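PDB 2QVW: Glp_546_48378_50642 from Giardia intestinalis, which cleaves double-stranded RNA in the RNA interference pathway, producing small interfering RNAs of 21 to 23 base pairs that direct the selective destruction of homologous RNAs. Local coordinates for residues M3-T11 with W21-L32; P107-L115 with L267-Q278. All coordinates share one frame; numbering follows the deposited sequence.

Interaction 1 of 2, residues M3-T11 with W21-L32; sequences MHALGHCCT and WLLLLDTHLGTL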
# COMPACT_ATOMS: atom_id res chain seq x y z
N MET A 3 -22.57 -16.19 -13.74
CA MET A 3 -21.22 -16.04 -14.29
C MET A 3 -20.29 -15.42 -13.25
O MET A 3 -19.22 -15.96 -12.97
CB MET A 3 -21.21 -15.14 -15.53
CG MET A 3 -19.80 -14.70 -15.92
SD MET A 3 -19.79 -13.62 -17.33
CE MET A 3 -19.69 -14.83 -18.67
N HIS A 4 -20.71 -14.28 -12.70
CA HIS A 4 -19.95 -13.55 -11.69
C HIS A 4 -19.11 -14.50 -10.83
O HIS A 4 -19.58 -15.00 -9.80
CB HIS A 4 -20.91 -12.76 -10.78
CG HIS A 4 -20.57 -11.31 -10.64
ND1 HIS A 4 -19.34 -10.87 -10.21
CD2 HIS A 4 -21.32 -10.20 -10.83
CE1 HIS A 4 -19.34 -9.55 -10.15
NE2 HIS A 4 -20.54 -9.12 -10.52
N ALA A 5 -17.87 -14.74 -11.24
CA ALA A 5 -16.99 -15.62 -10.49
C ALA A 5 -15.53 -15.29 -10.74
O ALA A 5 -14.97 -15.66 -11.78
CB ALA A 5 -17.26 -17.07 -10.84
N LEU A 6 -14.92 -14.58 -9.80
CA LEU A 6 -13.52 -14.21 -9.90
C LEU A 6 -12.72 -15.36 -9.32
O LEU A 6 -13.00 -15.83 -8.22
CB LEU A 6 -13.25 -12.94 -9.10
CG LEU A 6 -13.87 -11.64 -9.61
CD1 LEU A 6 -15.38 -11.70 -9.58
CD2 LEU A 6 -13.37 -10.49 -8.75
N GLY A 7 -11.73 -15.81 -10.08
CA GLY A 7 -10.91 -16.92 -9.63
C GLY A 7 -9.70 -16.49 -8.84
O GLY A 7 -9.15 -15.41 -9.06
N HIS A 8 -9.29 -17.34 -7.90
CA HIS A 8 -8.13 -17.09 -7.05
C HIS A 8 -7.49 -18.44 -6.78
O HIS A 8 -8.17 -19.38 -6.39
CB HIS A 8 -8.58 -16.46 -5.71
CG HIS A 8 -9.06 -15.05 -5.82
ND1 HIS A 8 -8.23 -14.01 -6.17
CD2 HIS A 8 -10.27 -14.50 -5.59
CE1 HIS A 8 -8.91 -12.88 -6.16
NE2 HIS A 8 -10.16 -13.15 -5.81
N CYS A 9 -6.18 -18.54 -7.00
CA CYS A 9 -5.47 -19.80 -6.78
C CYS A 9 -4.86 -19.89 -5.39
O CYS A 9 -3.75 -19.42 -5.15
CB CYS A 9 -4.36 -19.98 -7.82
SG CYS A 9 -4.94 -20.28 -9.51
N CYS A 10 -5.58 -20.49 -4.46
CA CYS A 10 -5.06 -20.62 -3.12
C CYS A 10 -3.97 -21.68 -3.09
O CYS A 10 -3.87 -22.51 -3.99
CB CYS A 10 -6.17 -20.99 -2.13
SG CYS A 10 -7.48 -19.76 -1.98
N THR A 11 -3.16 -21.61 -2.04
CA THR A 11 -2.07 -22.54 -1.81
C THR A 11 -1.82 -22.54 -0.32
O THR A 11 -1.24 -21.61 0.22
CB THR A 11 -0.78 -22.08 -2.53
OG1 THR A 11 -1.04 -21.88 -3.92
CG2 THR A 11 0.30 -23.14 -2.39
N TRP A 21 -6.12 -24.67 -4.22
CA TRP A 21 -7.57 -24.56 -4.35
C TRP A 21 -7.95 -23.40 -5.24
O TRP A 21 -7.21 -22.43 -5.35
CB TRP A 21 -8.23 -24.33 -3.00
CG TRP A 21 -7.83 -25.30 -1.96
CD1 TRP A 21 -6.64 -25.33 -1.27
CD2 TRP A 21 -8.61 -26.39 -1.45
NE1 TRP A 21 -6.64 -26.37 -0.36
CE2 TRP A 21 -7.84 -27.04 -0.45
CE3 TRP A 21 -9.89 -26.89 -1.74
CZ2 TRP A 21 -8.30 -28.15 0.26
CZ3 TRP A 21 -10.36 -28.00 -1.03
CH2 TRP A 21 -9.56 -28.61 -0.05
N LEU A 22 -9.12 -23.49 -5.87
CA LEU A 22 -9.61 -22.42 -6.72
C LEU A 22 -10.73 -21.70 -5.99
O LEU A 22 -11.83 -22.24 -5.84
CB LEU A 22 -10.14 -22.97 -8.05
CG LEU A 22 -10.98 -21.99 -8.90
CD1 LEU A 22 -10.15 -20.78 -9.28
CD2 LEU A 22 -11.49 -22.68 -10.14
N LEU A 23 -10.46 -20.49 -5.53
CA LEU A 23 -11.45 -19.73 -4.81
C LEU A 23 -12.29 -18.87 -5.73
O LEU A 23 -11.78 -18.03 -6.46
CB LEU A 23 -10.80 -18.84 -3.74
CG LEU A 23 -11.76 -17.85 -3.07
CD1 LEU A 23 -13.03 -18.55 -2.61
CD2 LEU A 23 -11.05 -17.21 -1.90
N LEU A 24 -13.61 -19.08 -5.68
CA LEU A 24 -14.54 -18.33 -6.50
C LEU A 24 -15.27 -17.31 -5.64
O LEU A 24 -15.96 -17.67 -4.69
CB LEU A 24 -15.55 -19.29 -7.14
CG LEU A 24 -14.91 -20.42 -7.95
CD1 LEU A 24 -15.97 -21.39 -8.43
CD2 LEU A 24 -14.14 -19.82 -9.13
N LEU A 25 -15.09 -16.04 -5.96
CA LEU A 25 -15.73 -14.97 -5.22
C LEU A 25 -16.71 -14.25 -6.12
O LEU A 25 -16.45 -14.05 -7.30
CB LEU A 25 -14.71 -13.97 -4.72
CG LEU A 25 -13.84 -14.45 -3.56
CD1 LEU A 25 -12.95 -13.31 -3.11
CD2 LEU A 25 -14.73 -14.91 -2.42
N ASP A 26 -17.85 -13.87 -5.56
CA ASP A 26 -18.86 -13.16 -6.32
C ASP A 26 -18.58 -11.67 -6.28
O ASP A 26 -19.43 -10.88 -6.66
CB ASP A 26 -20.24 -13.43 -5.73
CG ASP A 26 -20.48 -12.70 -4.43
OD1 ASP A 26 -19.53 -12.60 -3.62
OD2 ASP A 26 -21.62 -12.24 -4.20
N THR A 27 -17.40 -11.29 -5.82
CA THR A 27 -17.06 -9.88 -5.73
C THR A 27 -15.64 -9.56 -6.18
O THR A 27 -14.78 -10.45 -6.24
CB THR A 27 -17.24 -9.36 -4.29
OG1 THR A 27 -18.38 -9.98 -3.69
CG2 THR A 27 -17.46 -7.87 -4.29
N HIS A 28 -15.41 -8.29 -6.50
CA HIS A 28 -14.10 -7.80 -6.95
C HIS A 28 -13.30 -7.26 -5.78
O HIS A 28 -13.61 -6.22 -5.22
CB HIS A 28 -14.27 -6.68 -7.98
CG HIS A 28 -15.04 -7.09 -9.21
ND1 HIS A 28 -14.51 -7.92 -10.17
CD2 HIS A 28 -16.30 -6.79 -9.61
CE1 HIS A 28 -15.41 -8.11 -11.12
NE2 HIS A 28 -16.50 -7.44 -10.81
N LEU A 29 -12.25 -7.98 -5.42
CA LEU A 29 -11.39 -7.58 -4.31
C LEU A 29 -9.93 -7.57 -4.76
O LEU A 29 -9.04 -8.01 -4.03
CB LEU A 29 -11.55 -8.55 -3.13
CG LEU A 29 -12.96 -8.80 -2.60
CD1 LEU A 29 -12.91 -9.86 -1.52
CD2 LEU A 29 -13.54 -7.51 -2.05
N GLY A 30 -9.69 -7.07 -5.97
CA GLY A 30 -8.35 -7.04 -6.51
C GLY A 30 -7.57 -8.29 -6.16
O GLY A 30 -8.07 -9.41 -6.28
N THR A 31 -6.32 -8.11 -5.74
CA THR A 31 -5.50 -9.23 -5.34
C THR A 31 -5.70 -9.38 -3.84
O THR A 31 -5.96 -8.40 -3.15
CB THR A 31 -4.02 -8.95 -5.62
OG1 THR A 31 -3.58 -7.88 -4.79
CG2 THR A 31 -3.82 -8.57 -7.07
N LEU A 32 -5.60 -10.61 -3.35
CA LEU A 32 -5.78 -10.88 -1.93
C LEU A 32 -4.44 -11.14 -1.27
O LEU A 32 -3.70 -12.02 -1.68
CB LEU A 32 -6.69 -12.09 -1.72
CG LEU A 32 -8.09 -11.96 -2.34
CD1 LEU A 32 -8.92 -13.14 -1.93
CD2 LEU A 32 -8.76 -10.67 -1.90

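Interaction 2 of 2, residues P107-L115 with L267-Q278; sequences PQFATLAFL and LPEIAKHICDIQ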
# COMPACT_ATOMS: atom_id res chain seq x y z
N PRO A 107 -22.81 -3.83 3.75
CA PRO A 107 -24.04 -4.19 3.05
C PRO A 107 -23.98 -5.66 2.64
O PRO A 107 -24.64 -6.50 3.25
CB PRO A 107 -24.04 -3.24 1.85
CG PRO A 107 -22.59 -2.96 1.62
CD PRO A 107 -22.08 -2.78 3.02
N GLN A 108 -23.15 -5.96 1.65
CA GLN A 108 -23.02 -7.32 1.14
C GLN A 108 -22.00 -8.16 1.91
O GLN A 108 -21.29 -7.66 2.79
CB GLN A 108 -22.61 -7.29 -0.33
CG GLN A 108 -23.51 -6.43 -1.21
CD GLN A 108 -23.09 -6.46 -2.68
OE1 GLN A 108 -21.96 -6.12 -3.03
NE2 GLN A 108 -24.02 -6.88 -3.55
N PHE A 109 -21.97 -9.45 1.59
CA PHE A 109 -21.04 -10.40 2.20
C PHE A 109 -20.63 -11.39 1.11
O PHE A 109 -21.40 -12.25 0.72
CB PHE A 109 -21.71 -11.13 3.37
CG PHE A 109 -21.78 -10.31 4.64
CD1 PHE A 109 -20.62 -9.93 5.31
CD2 PHE A 109 -23.01 -9.92 5.17
CE1 PHE A 109 -20.68 -9.17 6.49
CE2 PHE A 109 -23.08 -9.16 6.35
CZ PHE A 109 -21.92 -8.79 7.00
N ALA A 110 -19.40 -11.24 0.64
CA ALA A 110 -18.87 -12.09 -0.41
C ALA A 110 -19.31 -13.54 -0.28
O ALA A 110 -19.55 -14.04 0.81
CB ALA A 110 -17.34 -12.03 -0.41
N THR A 111 -19.43 -14.19 -1.42
CA THR A 111 -19.82 -15.59 -1.49
C THR A 111 -18.60 -16.33 -2.00
O THR A 111 -18.04 -15.96 -3.03
CB THR A 111 -20.97 -15.77 -2.48
OG1 THR A 111 -22.08 -14.97 -2.06
CG2 THR A 111 -21.39 -17.21 -2.55
N LEU A 112 -18.18 -17.36 -1.28
CA LEU A 112 -17.00 -18.12 -1.69
C LEU A 112 -17.18 -19.63 -1.78
O LEU A 112 -17.91 -20.23 -0.99
CB LEU A 112 -15.82 -17.79 -0.76
CG LEU A 112 -15.92 -17.87 0.76
CD1 LEU A 112 -14.54 -17.76 1.37
CD2 LEU A 112 -16.80 -16.77 1.29
N ALA A 113 -16.51 -20.25 -2.76
CA ALA A 113 -16.56 -21.70 -2.98
C ALA A 113 -15.16 -22.21 -3.33
O ALA A 113 -14.55 -21.75 -4.30
CB ALA A 113 -17.53 -22.03 -4.10
N PHE A 114 -14.65 -23.16 -2.56
CA PHE A 114 -13.32 -23.72 -2.79
C PHE A 114 -13.34 -25.01 -3.59
O PHE A 114 -14.13 -25.92 -3.31
CB PHE A 114 -12.63 -23.96 -1.45
CG PHE A 114 -12.51 -22.73 -0.61
CD1 PHE A 114 -11.67 -21.70 -0.98
CD2 PHE A 114 -13.26 -22.59 0.55
CE1 PHE A 114 -11.57 -20.54 -0.20
CE2 PHE A 114 -13.16 -21.43 1.33
CZ PHE A 114 -12.32 -20.41 0.96
N LEU A 115 -12.47 -25.09 -4.59
CA LEU A 115 -12.36 -26.27 -5.44
C LEU A 115 -10.96 -26.83 -5.35
O LEU A 115 -9.99 -26.10 -5.13
CB LEU A 115 -12.67 -25.93 -6.89
CG LEU A 115 -14.08 -25.46 -7.18
CD1 LEU A 115 -14.30 -25.46 -8.68
CD2 LEU A 115 -15.08 -26.40 -6.50
N LEU A 267 -9.66 -23.39 5.75
CA LEU A 267 -10.51 -22.67 4.82
C LEU A 267 -11.45 -21.74 5.58
O LEU A 267 -11.79 -20.66 5.09
CB LEU A 267 -11.32 -23.64 3.95
CG LEU A 267 -10.53 -24.35 2.86
CD1 LEU A 267 -11.49 -25.08 1.96
CD2 LEU A 267 -9.70 -23.35 2.07
N PRO A 268 -11.89 -22.16 6.78
CA PRO A 268 -12.78 -21.24 7.49
C PRO A 268 -12.03 -19.91 7.60
O PRO A 268 -12.61 -18.83 7.42
CB PRO A 268 -12.94 -21.93 8.84
CG PRO A 268 -12.81 -23.38 8.50
CD PRO A 268 -11.65 -23.38 7.57
N GLU A 269 -10.72 -20.02 7.86
CA GLU A 269 -9.81 -18.89 8.01
C GLU A 269 -9.66 -18.09 6.72
O GLU A 269 -9.58 -16.86 6.78
CB GLU A 269 -8.43 -19.37 8.46
CG GLU A 269 -8.43 -20.29 9.67
CD GLU A 269 -8.96 -19.64 10.93
OE1 GLU A 269 -8.46 -18.56 11.31
OE2 GLU A 269 -9.88 -20.22 11.56
N ILE A 270 -9.61 -18.75 5.56
CA ILE A 270 -9.50 -17.99 4.32
C ILE A 270 -10.79 -17.21 4.17
O ILE A 270 -10.79 -16.05 3.73
CB ILE A 270 -9.33 -18.87 3.08
CG1 ILE A 270 -7.99 -19.61 3.15
CG2 ILE A 270 -9.38 -18.00 1.82
CD1 ILE A 270 -7.70 -20.40 1.89
N ALA A 271 -11.90 -17.85 4.53
CA ALA A 271 -13.19 -17.19 4.47
C ALA A 271 -13.13 -16.00 5.42
O ALA A 271 -13.40 -14.86 5.02
CB ALA A 271 -14.30 -18.14 4.89
N LYS A 272 -12.78 -16.28 6.68
CA LYS A 272 -12.64 -15.26 7.73
C LYS A 272 -11.80 -14.11 7.21
O LYS A 272 -12.06 -12.94 7.50
CB LYS A 272 -11.93 -15.83 8.95
CG LYS A 272 -12.64 -16.95 9.70
CD LYS A 272 -11.80 -17.34 10.93
CE LYS A 272 -12.43 -18.43 11.75
NZ LYS A 272 -11.60 -18.75 12.93
N HIS A 273 -10.77 -14.45 6.45
CA HIS A 273 -9.88 -13.46 5.88
C HIS A 273 -10.69 -12.50 5.03
O HIS A 273 -10.64 -11.29 5.22
CB HIS A 273 -8.82 -14.14 5.03
CG HIS A 273 -7.73 -13.23 4.59
ND1 HIS A 273 -6.96 -12.50 5.47
CD2 HIS A 273 -7.26 -12.94 3.35
CE1 HIS A 273 -6.07 -11.80 4.80
NE2 HIS A 273 -6.23 -12.05 3.51
N ILE A 274 -11.43 -13.07 4.09
CA ILE A 274 -12.28 -12.28 3.21
C ILE A 274 -13.26 -11.45 4.04
O ILE A 274 -13.54 -10.31 3.71
CB ILE A 274 -13.08 -13.21 2.27
CG1 ILE A 274 -12.12 -13.94 1.33
CG2 ILE A 274 -14.06 -12.41 1.46
CD1 ILE A 274 -12.80 -14.86 0.36
N CYS A 275 -13.77 -12.05 5.11
CA CYS A 275 -14.71 -11.37 5.99
C CYS A 275 -13.98 -10.25 6.72
O CYS A 275 -14.50 -9.14 6.88
CB CYS A 275 -15.29 -12.35 7.01
SG CYS A 275 -16.42 -11.59 8.19
N ASP A 276 -12.77 -10.57 7.16
CA ASP A 276 -11.95 -9.61 7.87
C ASP A 276 -11.86 -8.40 6.95
O ASP A 276 -12.41 -7.33 7.24
CB ASP A 276 -10.55 -10.20 8.10
CG ASP A 276 -9.74 -9.46 9.15
OD1 ASP A 276 -10.13 -8.34 9.57
OD2 ASP A 276 -8.70 -10.00 9.57
N ILE A 277 -11.18 -8.60 5.83
CA ILE A 277 -11.00 -7.56 4.83
C ILE A 277 -12.27 -6.73 4.67
O ILE A 277 -12.35 -5.60 5.15
CB ILE A 277 -10.64 -8.16 3.47
CG1 ILE A 277 -9.32 -8.94 3.56
CG2 ILE A 277 -10.54 -7.06 2.43
CD1 ILE A 277 -8.78 -9.37 2.21
N GLN A 278 -13.27 -7.29 3.99
CA GLN A 278 -14.53 -6.60 3.76
C GLN A 278 -14.96 -5.70 4.91
O GLN A 278 -15.36 -4.56 4.69
CB GLN A 278 -15.65 -7.61 3.50
CG GLN A 278 -15.58 -8.25 2.14
CD GLN A 278 -16.93 -8.79 1.72
OE1 GLN A 278 -17.51 -9.65 2.39
NE2 GLN A 278 -17.44 -8.27 0.60

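Interaction 1 of 2, residues M3-T11 with W21-L32
Leu-6 and Leu-25 form an antiparallel hydrogen-bonded pair. Leu-6 N donates to Leu-25 O at 3.0 Å, and Leu-25 N donates back to Leu-6 O. Farther along, Leu-23 N donates to His-8 O at 2.7 Å. Cys-10 and Trp-21 make the last pair. There, Cys-10 N donates to Trp-21 O and Trp-21 N to Cys-10 O.

The His-8 imidazole has the largest single share of the packing. With CG anti to the carbonyl carbon, beside the backbone N (chi1 -71°), the ring is placed where Leu-25 and Leu-32 meet it. Loop residues Gly-30 and Leu-32 and strand residue Leu-25 gather round it. Leu-32 CD1 stands over the centre of one ring face, 4.1 Å from the centroid, in a CH-pi contact. Gly-30 O lies at the ring edge, near the ring plane, 3.6 Å from His-8 CE1. Leu-25 CD1 approaches His-8 CD2 obliquely at 3.8 Å. On the same face of the sheet, Cys-10 SG rests against Leu-23 CB at 3.9 Å. At the exposed end the His-4 and His-28 rings meet obliquely, and Asp-26 O lies over a face of the His-4 ring. His-4 is poorly ordered, so this margin is loosely defined.

Asp-26 OD1 accepts from Thr-27 OG1, and from Thr-111 N beyond the two segments. Ile-274 of helix 267-284 touches Leu-23, Leu-25 and Leu-29, and Ile-270 touches Cys-10. On the other side of the sheet, Leu-24 packs on Val-56. This is an antiparallel beta hairpin, strands 6-13 and 18-25, inside a six-stranded antiparallel sheet. Strands 112-117 and 46-49 lie on its two sides. The hairpin falls within the Giardia Dicer N-terminal domain.

Interaction 2 of 2, residues P107-L115 with L267-Q278
Leu-267 packs against Phe-114. Its CD2 sits over the centre of one ring face, 3.8 Å from the centroid, a CH-pi contact. Trp-85 meets Phe-114 edge-to-face. One turn on, Ile-270 CG2 comes obliquely to Phe-114 CZ at 3.9 Å. Ala-271 CB follows, against Leu-112 CD1 at 3.5 Å. Leu-112 CG stands between its backbone N and carbonyl carbon (chi1 52°), and from there CD1 reaches both Ala-271 and Ile-274. It meets Ile-274 CD1 tip to tip. The other branch of Ile-274, CG2, touches Ala-110 CB at 3.8 Å. At Gln-278 the contact turns polar. Its chain is extended beyond CG, and OE1 accepts a hydrogen bond from Ala-110 N at 3.0 Å, with an N-H...O angle of 155°. The donor is tilted 24° from the carbonyl plane of the amide. Ala-110 O is taken by Thr-86 OG1. The chemistry is therefore largely apolar packing of a helix on a sheet, and a side-chain amide satisfies a backbone N-H in the loop before strand 112-117.

Both interactions involve one sheet, in which strands 18-25 and 112-117 are neighbours. Interaction 1 lies within the sheet and is held chiefly by backbone hydrogen bonds. Interaction 2 lays helix 267-284, 152 residues beyond segment 107-115, over one face of that sheet, mainly through side chains. The two contacts meet directly where these strands run side by side, through backbone bonds such as the probable one from Leu-22 N to Leu-115 O, and through Asp-26. Each contact is largely buried, with exposed margins at His-4 and His-28 in the first and at Gln-108 and Phe-109 in the second. Neither lies at an annotated metal site.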